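PDB 3ORQ: N5-Carboxyaminoimidazole ribonucleotide synthetase from Staphylococcus aureus subsp. aureus, which catalyses the ATP-dependent carboxylation of 5-aminoimidazole ribonucleotide with bicarbonate to give N5-carboxyaminoimidazole ribonucleotide, a step of purine biosynthesis. Local coordinates for residues Q32-K37 with H294-T299; V199-N204 with S247-G252; F209-E214 with I307-P312. All coordinates share one frame; numbering follows the deposited sequence.

Contact 1. Residues Q32-K37 with H294-T299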
loop_
_atom_site.group_PDB
_atom_site.type_symbol
_atom_site.label_atom_id
_atom_site.label_comp_id
_atom_site.label_asym_id
_atom_site.label_seq_id
_atom_site.Cartn_x
_atom_site.Cartn_y
_atom_site.Cartn_z
ATOM N N GLN A 32 3.749 7.440 -4.750
ATOM C CA GLN A 32 2.660 8.428 -4.507
ATOM C C GLN A 32 2.283 8.515 -3.026
ATOM O O GLN A 32 2.120 9.605 -2.465
ATOM C CB GLN A 32 1.453 8.123 -5.390
ATOM C CG GLN A 32 1.678 8.619 -6.842
ATOM C CD GLN A 32 0.409 9.006 -7.477
ATOM O OE1 GLN A 32 -0.358 9.804 -6.911
ATOM N NE2 GLN A 32 0.127 8.444 -8.657
ATOM N N LYS A 33 2.184 7.368 -2.360
ATOM C CA LYS A 33 2.053 7.345 -0.907
ATOM C C LYS A 33 3.094 8.262 -0.159
ATOM O O LYS A 33 2.730 8.961 0.757
ATOM C CB LYS A 33 2.237 5.914 -0.400
ATOM C CG LYS A 33 2.352 5.829 1.133
ATOM C CD LYS A 33 2.534 4.394 1.530
ATOM C CE LYS A 33 3.884 3.847 1.039
ATOM N NZ LYS A 33 4.100 2.468 1.541
HETATM N N MSE A 34 4.365 8.201 -0.550
HETATM C CA MSE A 34 5.434 9.024 0.050
HETATM C C MSE A 34 5.453 10.470 -0.448
HETATM O O MSE A 34 6.279 11.271 -0.000
HETATM C CB MSE A 34 6.815 8.393 -0.209
HETATM C CG MSE A 34 7.091 7.178 0.650
HETATM SE SE MSE A 34 8.734 6.220 0.168
HETATM C CE MSE A 34 8.258 4.593 1.157
ATOM N N GLY A 35 4.582 10.800 -1.393
ATOM C CA GLY A 35 4.488 12.195 -1.863
ATOM C C GLY A 35 5.425 12.581 -3.014
ATOM O O GLY A 35 5.699 13.762 -3.197
ATOM N N TYR A 36 5.904 11.592 -3.775
ATOM C CA TYR A 36 6.616 11.829 -5.037
ATOM C C TYR A 36 5.627 11.762 -6.216
ATOM O O TYR A 36 4.637 11.019 -6.178
ATOM C CB TYR A 36 7.729 10.780 -5.238
ATOM C CG TYR A 36 8.806 10.927 -4.197
ATOM C CD1 TYR A 36 9.783 11.890 -4.337
ATOM C CD2 TYR A 36 8.810 10.143 -3.049
ATOM C CE1 TYR A 36 10.750 12.074 -3.379
ATOM C CE2 TYR A 36 9.788 10.319 -2.066
ATOM C CZ TYR A 36 10.738 11.315 -2.237
ATOM O OH TYR A 36 11.724 11.524 -1.302
ATOM N N LYS A 37 5.888 12.545 -7.246
ATOM C CA LYS A 37 5.091 12.465 -8.439
ATOM C C LYS A 37 5.695 11.402 -9.326
ATOM O O LYS A 37 6.879 11.081 -9.207
ATOM C CB LYS A 37 5.045 13.812 -9.151
ATOM C CG LYS A 37 4.524 14.925 -8.263
ATOM C CD LYS A 37 4.730 16.254 -8.996
ATOM C CE LYS A 37 4.244 17.436 -8.159
ATOM N NZ LYS A 37 2.787 17.338 -8.026
ATOM N N HIS A 294 12.836 0.529 -2.487
ATOM C CA HIS A 294 13.340 0.915 -3.790
ATOM C C HIS A 294 13.271 2.426 -3.949
ATOM O O HIS A 294 14.242 3.062 -4.398
ATOM C CB HIS A 294 12.546 0.246 -4.917
ATOM C CG HIS A 294 13.156 0.447 -6.274
ATOM N ND1 HIS A 294 14.224 -0.297 -6.723
ATOM C CD2 HIS A 294 12.860 1.309 -7.276
ATOM C CE1 HIS A 294 14.543 0.069 -7.948
ATOM N NE2 HIS A 294 13.750 1.058 -8.303
ATOM N N ILE A 295 12.138 3.012 -3.560
ATOM C CA ILE A 295 11.941 4.471 -3.664
ATOM C C ILE A 295 12.857 5.216 -2.698
ATOM O O ILE A 295 13.421 6.286 -3.031
ATOM C CB ILE A 295 10.486 4.843 -3.311
ATOM C CG1 ILE A 295 9.514 4.092 -4.230
ATOM C CG2 ILE A 295 10.286 6.395 -3.412
ATOM C CD1 ILE A 295 9.837 4.218 -5.777
ATOM N N LEU A 296 12.990 4.680 -1.489
ATOM C CA LEU A 296 13.866 5.301 -0.497
ATOM C C LEU A 296 15.280 5.404 -1.065
ATOM O O LEU A 296 15.900 6.466 -0.997
ATOM C CB LEU A 296 13.866 4.500 0.828
ATOM C CG LEU A 296 12.652 4.646 1.750
ATOM C CD1 LEU A 296 12.822 3.669 2.884
ATOM C CD2 LEU A 296 12.461 6.126 2.257
ATOM N N ALA A 297 15.744 4.291 -1.618
ATOM C CA ALA A 297 17.094 4.152 -2.178
ATOM C C ALA A 297 17.344 5.130 -3.308
ATOM O O ALA A 297 18.245 5.954 -3.299
ATOM C CB ALA A 297 17.268 2.731 -2.686
ATOM N N VAL A 298 16.470 5.047 -4.281
ATOM C CA VAL A 298 16.606 5.782 -5.519
ATOM C C VAL A 298 16.481 7.285 -5.287
ATOM O O VAL A 298 17.101 8.084 -6.023
ATOM C CB VAL A 298 15.568 5.141 -6.477
ATOM C CG1 VAL A 298 14.522 6.085 -7.033
ATOM C CG2 VAL A 298 16.237 4.165 -7.412
ATOM N N THR A 299 15.694 7.695 -4.275
ATOM C CA THR A 299 15.550 9.130 -3.973
ATOM C C THR A 299 16.632 9.565 -2.985
ATOM O O THR A 299 16.660 10.729 -2.544
ATOM C CB THR A 299 14.143 9.488 -3.397
ATOM O OG1 THR A 299 13.896 8.720 -2.189
ATOM C CG2 THR A 299 13.016 9.185 -4.449
#
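Met34 and Tyr36 reach from the turn that follows helix 22-33 to Ile295 and Leu296 in the last turns of helix 290-298, and to Thr299 just beyond its end. The first helix belongs to the right-handed beta-alpha-beta crossover that joins strands 14-18 and 37-42 of the Rossmann-like preATP-grasp sheet, and it ends in a Schellman motif. Gly35 takes the positive phi (88°) of that motif, where any CB would press on the preceding carbonyl O, and so turns the chain toward strand 37-42.

The apolar packing centres on one methyl. Ile295 CG2 lies 3.9 Å from SE of selenomethionine Met34, in one of its two modelled conformers, and 4.0 Å from Tyr36 CD2, which it approaches obliquely. Met34 is extended beyond CG, a long flexible chain suited to spanning the gap; Leu296 CD2 is a looser neighbour, 4.3 Å from SE. In the second subunit, Leu338 packs on Met34 and Pro334 on Leu296.

A CH-pi contact adds to this. Thr299 CG2 sits over one face of the Tyr36 ring, 4.0 Å from its centroid and 19° off the normal, displaced toward the rim near CE1 and CZ.

Polar groups are satisfied separately. Tyr36 OH bonds to Leu9 O, and threonine suits its place by offering a methyl to the ring and a hydroxyl to its own helix. With chi1 at 58°, Thr299 OG1 turns back to donate to Ile295 O at 2.6 Å, while Thr299 N reaches the same oxygen at 2.9 Å from the opposite face of the carbonyl plane.

Contact 2. Residues V199-N204 with S247-G252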
loop_
_atom_site.group_PDB
_atom_site.type_symbol
_atom_site.label_atom_id
_atom_site.label_comp_id
_atom_site.label_asym_id
_atom_site.label_seq_id
_atom_site.Cartn_x
_atom_site.Cartn_y
_atom_site.Cartn_z
ATOM N N VAL A 199 17.357 -7.449 -1.972
ATOM C CA VAL A 199 18.319 -6.563 -1.341
ATOM C C VAL A 199 18.062 -5.140 -1.797
ATOM O O VAL A 199 17.562 -4.910 -2.910
ATOM C CB VAL A 199 19.812 -6.932 -1.754
ATOM C CG1 VAL A 199 20.837 -6.053 -1.050
ATOM C CG2 VAL A 199 20.135 -8.399 -1.535
ATOM N N THR A 200 18.406 -4.172 -0.949
ATOM C CA THR A 200 18.310 -2.788 -1.408
ATOM C C THR A 200 19.587 -2.075 -1.055
ATOM O O THR A 200 20.073 -2.165 0.071
ATOM C CB THR A 200 17.101 -2.008 -0.786
ATOM O OG1 THR A 200 15.866 -2.703 -1.046
ATOM C CG2 THR A 200 17.009 -0.605 -1.452
ATOM N N ARG A 201 20.117 -1.334 -2.003
ATOM C CA ARG A 201 21.366 -0.596 -1.769
ATOM C C ARG A 201 21.076 0.856 -2.016
ATOM O O ARG A 201 20.384 1.185 -2.978
ATOM C CB ARG A 201 22.458 -1.072 -2.729
ATOM C CG ARG A 201 23.609 -1.745 -2.005
ATOM C CD ARG A 201 24.799 -1.960 -2.957
ATOM N NE ARG A 201 25.919 -1.166 -2.522
ATOM C CZ ARG A 201 26.448 -0.142 -3.169
ATOM N NH1 ARG A 201 25.982 0.252 -4.356
ATOM N NH2 ARG A 201 27.470 0.498 -2.599
ATOM N N GLY A 202 21.555 1.723 -1.152
ATOM C CA GLY A 202 21.223 3.132 -1.306
ATOM C C GLY A 202 22.441 4.019 -1.146
ATOM O O GLY A 202 23.585 3.587 -1.288
ATOM N N ASN A 203 22.175 5.269 -0.848
ATOM C CA ASN A 203 23.180 6.286 -0.644
ATOM C C ASN A 203 24.298 5.910 0.314
ATOM O O ASN A 203 24.090 5.201 1.291
ATOM C CB ASN A 203 22.472 7.518 -0.084
ATOM C CG ASN A 203 22.750 8.730 -0.881
ATOM O OD1 ASN A 203 23.671 8.739 -1.707
ATOM N ND2 ASN A 203 21.946 9.780 -0.673
ATOM N N ASN A 204 25.489 6.421 0.041
ATOM C CA ASN A 204 26.655 6.207 0.895
ATOM C C ASN A 204 26.820 4.754 1.358
ATOM O O ASN A 204 26.976 4.476 2.571
ATOM C CB ASN A 204 26.605 7.159 2.092
ATOM C CG ASN A 204 27.965 7.309 2.785
ATOM O OD1 ASN A 204 29.029 7.271 2.149
ATOM N ND2 ASN A 204 27.928 7.491 4.098
ATOM N N SER A 247 31.551 -6.186 -7.846
ATOM C CA SER A 247 31.775 -6.260 -9.280
ATOM C C SER A 247 30.734 -5.532 -10.118
ATOM O O SER A 247 31.012 -5.223 -11.293
ATOM C CB SER A 247 31.922 -7.726 -9.735
ATOM O OG SER A 247 33.132 -8.289 -9.215
ATOM N N ILE A 248 29.544 -5.284 -9.533
ATOM C CA ILE A 248 28.415 -4.664 -10.248
ATOM C C ILE A 248 27.783 -3.624 -9.355
ATOM O O ILE A 248 27.508 -3.889 -8.178
ATOM C CB ILE A 248 27.295 -5.660 -10.537
ATOM C CG1 ILE A 248 27.797 -6.851 -11.341
ATOM C CG2 ILE A 248 26.168 -4.999 -11.276
ATOM C CD1 ILE A 248 26.712 -7.903 -11.615
ATOM N N HIS A 249 27.586 -2.430 -9.886
ATOM C CA HIS A 249 26.992 -1.373 -9.107
ATOM C C HIS A 249 25.469 -1.551 -9.040
ATOM O O HIS A 249 24.794 -1.542 -10.068
ATOM C CB HIS A 249 27.324 -0.021 -9.721
ATOM C CG HIS A 249 26.688 1.138 -9.010
ATOM N ND1 HIS A 249 27.042 1.507 -7.728
ATOM C CD2 HIS A 249 25.717 2.004 -9.397
ATOM C CE1 HIS A 249 26.332 2.563 -7.364
ATOM N NE2 HIS A 249 25.520 2.883 -8.358
ATOM N N PHE A 250 24.942 -1.689 -7.830
ATOM C CA PHE A 250 23.495 -1.672 -7.588
ATOM C C PHE A 250 23.059 -0.513 -6.727
ATOM O O PHE A 250 23.643 -0.279 -5.671
ATOM C CB PHE A 250 23.096 -2.965 -6.883
ATOM C CG PHE A 250 23.176 -4.177 -7.760
ATOM C CD1 PHE A 250 22.237 -4.370 -8.795
ATOM C CD2 PHE A 250 24.216 -5.090 -7.597
ATOM C CE1 PHE A 250 22.308 -5.498 -9.617
ATOM C CE2 PHE A 250 24.306 -6.210 -8.421
ATOM C CZ PHE A 250 23.371 -6.427 -9.418
ATOM N N ILE A 251 22.037 0.213 -7.163
ATOM C CA ILE A 251 21.258 1.096 -6.292
ATOM C C ILE A 251 19.777 0.693 -6.442
ATOM O O ILE A 251 19.374 0.181 -7.487
ATOM C CB ILE A 251 21.436 2.581 -6.651
ATOM C CG1 ILE A 251 22.846 3.068 -6.244
ATOM C CG2 ILE A 251 20.365 3.423 -5.946
ATOM C CD1 ILE A 251 23.164 2.870 -4.766
ATOM N N GLY A 252 19.001 0.876 -5.371
ATOM C CA GLY A 252 17.618 0.418 -5.287
ATOM C C GLY A 252 17.546 -1.095 -5.013
ATOM O O GLY A 252 18.508 -1.721 -4.574
#
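Arg201 and Gly252 form an antiparallel hydrogen-bonded pair where strands 191-201 and 252-261 of the ATP-grasp sheet meet. Arg201 N donates to Gly252 O at 3.1 Å, with the donor well above the carbonyl plane, whereas Gly252 N reaches Arg201 O at 2.8 Å within that carbonyl's plane. Glycine suits the pair because its phi is positive (78°). Thr200 CG2 lies 3.6 Å from Gly252 C.

The side chain of Arg201 adds a third bond. Bending at chi3 (115°), it curls around Phe250 O, and NH1 donates to that oxygen at 2.7 Å, almost in the guanidinium plane. His249 crosses at about a right angle, its ND1 3.8 Å from Arg201 NH1 and its ring turned 76° from the guanidinium. Ile251 CD1 lies against Gly202 O at 3.6 Å.

Farther out, Asn205 OD1 takes a hydrogen bond from Arg201 NH2, and His249 NE2 is tied to Pro99 O. The Phe250 ring turns away to stack with Phe254 and to meet helix 234-245, and Thr200 OG1 pairs with the hydroxyls of Thr253 and Thr293.

The arginine cation, delocalised over the guanidinium, thus gives NH1 to the Phe250 carbonyl and NH2 to the Asn205 amide oxygen, neutral acceptors that solvate it in a buried setting without a carboxylate here, and it would probably favour a neutral imidazole at His249.

Contact 3. Residues F209-E214 with I307-P312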
loop_
_atom_site.group_PDB
_atom_site.type_symbol
_atom_site.label_atom_id
_atom_site.label_comp_id
_atom_site.label_asym_id
_atom_site.label_seq_id
_atom_site.Cartn_x
_atom_site.Cartn_y
_atom_site.Cartn_z
ATOM N N PHE A 209 18.724 -6.185 3.712
ATOM C CA PHE A 209 18.349 -7.486 3.221
ATOM C C PHE A 209 16.959 -7.849 3.736
ATOM O O PHE A 209 16.704 -7.760 4.937
ATOM C CB PHE A 209 19.349 -8.554 3.710
ATOM C CG PHE A 209 20.733 -8.392 3.175
ATOM C CD1 PHE A 209 21.680 -7.654 3.880
ATOM C CD2 PHE A 209 21.113 -9.022 1.981
ATOM C CE1 PHE A 209 23.011 -7.533 3.401
ATOM C CE2 PHE A 209 22.436 -8.893 1.477
ATOM C CZ PHE A 209 23.381 -8.152 2.205
ATOM N N PHE A 210 16.084 -8.265 2.833
ATOM C CA PHE A 210 14.811 -8.847 3.191
ATOM C C PHE A 210 15.024 -10.293 3.645
ATOM O O PHE A 210 16.072 -10.877 3.383
ATOM C CB PHE A 210 13.863 -8.789 1.952
ATOM C CG PHE A 210 13.343 -7.393 1.685
ATOM C CD1 PHE A 210 14.170 -6.439 1.096
ATOM C CD2 PHE A 210 12.053 -7.007 2.096
ATOM C CE1 PHE A 210 13.709 -5.119 0.901
ATOM C CE2 PHE A 210 11.595 -5.675 1.916
ATOM C CZ PHE A 210 12.410 -4.744 1.320
ATOM N N PRO A 211 14.040 -10.869 4.355
ATOM C CA PRO A 211 14.114 -12.297 4.727
ATOM C C PRO A 211 14.310 -13.200 3.499
ATOM O O PRO A 211 13.698 -12.984 2.456
ATOM C CB PRO A 211 12.728 -12.577 5.352
ATOM C CG PRO A 211 11.976 -11.179 5.413
ATOM C CD PRO A 211 13.010 -10.127 5.134
ATOM N N LEU A 212 15.145 -14.227 3.639
ATOM C CA LEU A 212 15.344 -15.233 2.596
ATOM C C LEU A 212 14.020 -15.854 2.226
ATOM O O LEU A 212 13.197 -16.152 3.078
ATOM C CB LEU A 212 16.307 -16.303 3.087
ATOM C CG LEU A 212 16.883 -17.202 2.006
ATOM C CD1 LEU A 212 17.913 -16.473 1.063
ATOM C CD2 LEU A 212 17.452 -18.522 2.653
ATOM N N GLN A 213 13.788 -16.012 0.934
ATOM C CA GLN A 213 12.517 -16.506 0.479
ATOM C C GLN A 213 12.700 -17.803 -0.302
ATOM O O GLN A 213 13.723 -18.005 -0.965
ATOM C CB GLN A 213 11.733 -15.427 -0.313
ATOM C CG GLN A 213 12.503 -14.610 -1.311
ATOM C CD GLN A 213 12.557 -13.109 -1.014
ATOM O OE1 GLN A 213 12.164 -12.621 0.043
ATOM N NE2 GLN A 213 13.094 -12.381 -1.966
ATOM N N GLU A 214 11.730 -18.702 -0.170
ATOM C CA GLU A 214 11.812 -20.020 -0.772
ATOM C C GLU A 214 10.801 -20.118 -1.934
ATOM O O GLU A 214 9.623 -19.799 -1.788
ATOM C CB GLU A 214 11.523 -21.092 0.278
ATOM C CG GLU A 214 11.360 -22.463 -0.304
ATOM C CD GLU A 214 10.831 -23.496 0.681
ATOM O OE1 GLU A 214 10.367 -24.562 0.192
ATOM O OE2 GLU A 214 10.874 -23.250 1.904
ATOM N N ILE A 307 15.115 -5.464 7.981
ATOM C CA ILE A 307 13.715 -5.647 7.661
ATOM C C ILE A 307 13.101 -6.725 8.551
ATOM O O ILE A 307 13.723 -7.766 8.790
ATOM C CB ILE A 307 13.527 -5.953 6.168
ATOM C CG1 ILE A 307 13.866 -4.684 5.369
ATOM C CG2 ILE A 307 12.061 -6.293 5.876
ATOM C CD1 ILE A 307 14.711 -4.996 4.242
ATOM N N GLU A 308 11.906 -6.456 9.078
ATOM C CA GLU A 308 11.287 -7.406 10.004
ATOM C C GLU A 308 10.228 -8.157 9.277
ATOM O O GLU A 308 9.404 -7.547 8.612
ATOM C CB GLU A 308 10.640 -6.719 11.205
ATOM C CG GLU A 308 11.582 -6.409 12.320
ATOM C CD GLU A 308 10.879 -5.941 13.596
ATOM O OE1 GLU A 308 11.489 -5.092 14.304
ATOM O OE2 GLU A 308 9.745 -6.421 13.899
ATOM N N LEU A 309 10.221 -9.471 9.415
ATOM C CA LEU A 309 9.056 -10.254 8.991
ATOM C C LEU A 309 8.019 -10.244 10.138
ATOM O O LEU A 309 8.211 -10.916 11.176
ATOM C CB LEU A 309 9.485 -11.677 8.592
ATOM C CG LEU A 309 8.421 -12.648 8.082
ATOM C CD1 LEU A 309 7.871 -12.222 6.748
ATOM C CD2 LEU A 309 9.070 -13.984 7.946
ATOM N N LEU A 310 6.943 -9.490 9.979
ATOM C CA LEU A 310 5.862 -9.364 11.005
ATOM C C LEU A 310 5.000 -10.644 11.086
ATOM O O LEU A 310 4.527 -11.034 12.152
ATOM C CB LEU A 310 4.992 -8.147 10.688
ATOM C CG LEU A 310 5.776 -6.826 10.583
ATOM C CD1 LEU A 310 4.904 -5.639 10.129
ATOM C CD2 LEU A 310 6.512 -6.501 11.928
ATOM N N LYS A 311 4.816 -11.321 9.960
ATOM C CA LYS A 311 4.147 -12.598 9.966
ATOM C C LYS A 311 4.607 -13.413 8.753
ATOM O O LYS A 311 4.796 -12.841 7.667
ATOM C CB LYS A 311 2.632 -12.362 9.902
ATOM C CG LYS A 311 1.805 -13.550 10.382
ATOM C CD LYS A 311 0.326 -13.192 10.531
ATOM C CE LYS A 311 -0.495 -14.497 10.837
ATOM N NZ LYS A 311 -1.933 -14.211 10.853
ATOM N N PRO A 312 4.762 -14.753 8.913
ATOM C CA PRO A 312 5.251 -15.576 7.822
ATOM C C PRO A 312 4.193 -15.596 6.742
ATOM O O PRO A 312 3.031 -15.199 7.017
ATOM C CB PRO A 312 5.353 -16.977 8.427
ATOM C CG PRO A 312 5.457 -16.784 9.930
ATOM C CD PRO A 312 4.586 -15.524 10.173
HETATM O O HOH W 1 17.380 -7.589 7.469
#
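On strand 207-218 of the large antiparallel sheet, which is not continuous along its length, Phe210 and Pro211 meet Ile307 and Leu309 of the connection that runs from helix 290-298 to strand 313-319. Ile307 makes the largest single contribution. Its CD1 methyl stands over the centre of the Phe210 ring, 3.5 Å from the centroid and only 12° off the normal, a close CH-pi contact. CD1 gets there through a chi2 of 134°, well away from a staggered value, and it also lies 3.5 Å from Phe209 O. A beta-branched residue fits here because the second branch packs as well: CG2 lies between the Phe210 ring, 3.8 Å from CD2, and Pro211 CD at 4.0 Å.

Pro211, whose ring presents a compact apolar edge and has no N-H to satisfy, next meets Leu309, with CG 4.1 Å from Leu309 CB. Both residues also touch Val227 of strand 221-227.

No direct hydrogen bond joins the two segments, but a water does: it donates to Phe209 O at 2.6 Å and accepts from Ile307 N at 3.1 Å, serving backbone groups on both sides. At the subunit interface, Glu308 and Lys311 form reciprocal salt bridges with Lys311 and Glu308 of the second subunit, and Leu310 packs on its counterpart there.

The whole is an apolar packing of the connection leading into strand 313-319 against this strand, in an ATP-grasp sheet that here continues through strand 313-319 into the C-terminal part of a PurK/PurT-family enzyme.

In the fold
Contact 2 touches both of the others, its centre 16 Å from that of contact 1 and 19 Å from that of contact 3. Helix 290-298 bridges to contact 1: Ala297 CB packs 3.5 Å from Arg201 O. Neighbouring strands 191-201 and 207-218 bridge to contact 3, where Val199 CG2 lies 3.7 Å from Phe209 CD2. Contacts 1 and 3 do not touch, their nearest atoms being about 7 Å apart, yet both reach the second subunit. Only contact 2 comes near the catalytic region: the side chain of Phe250 is about 10 Å from that of Glu270, a ligand of the magnesium ion beside ADP.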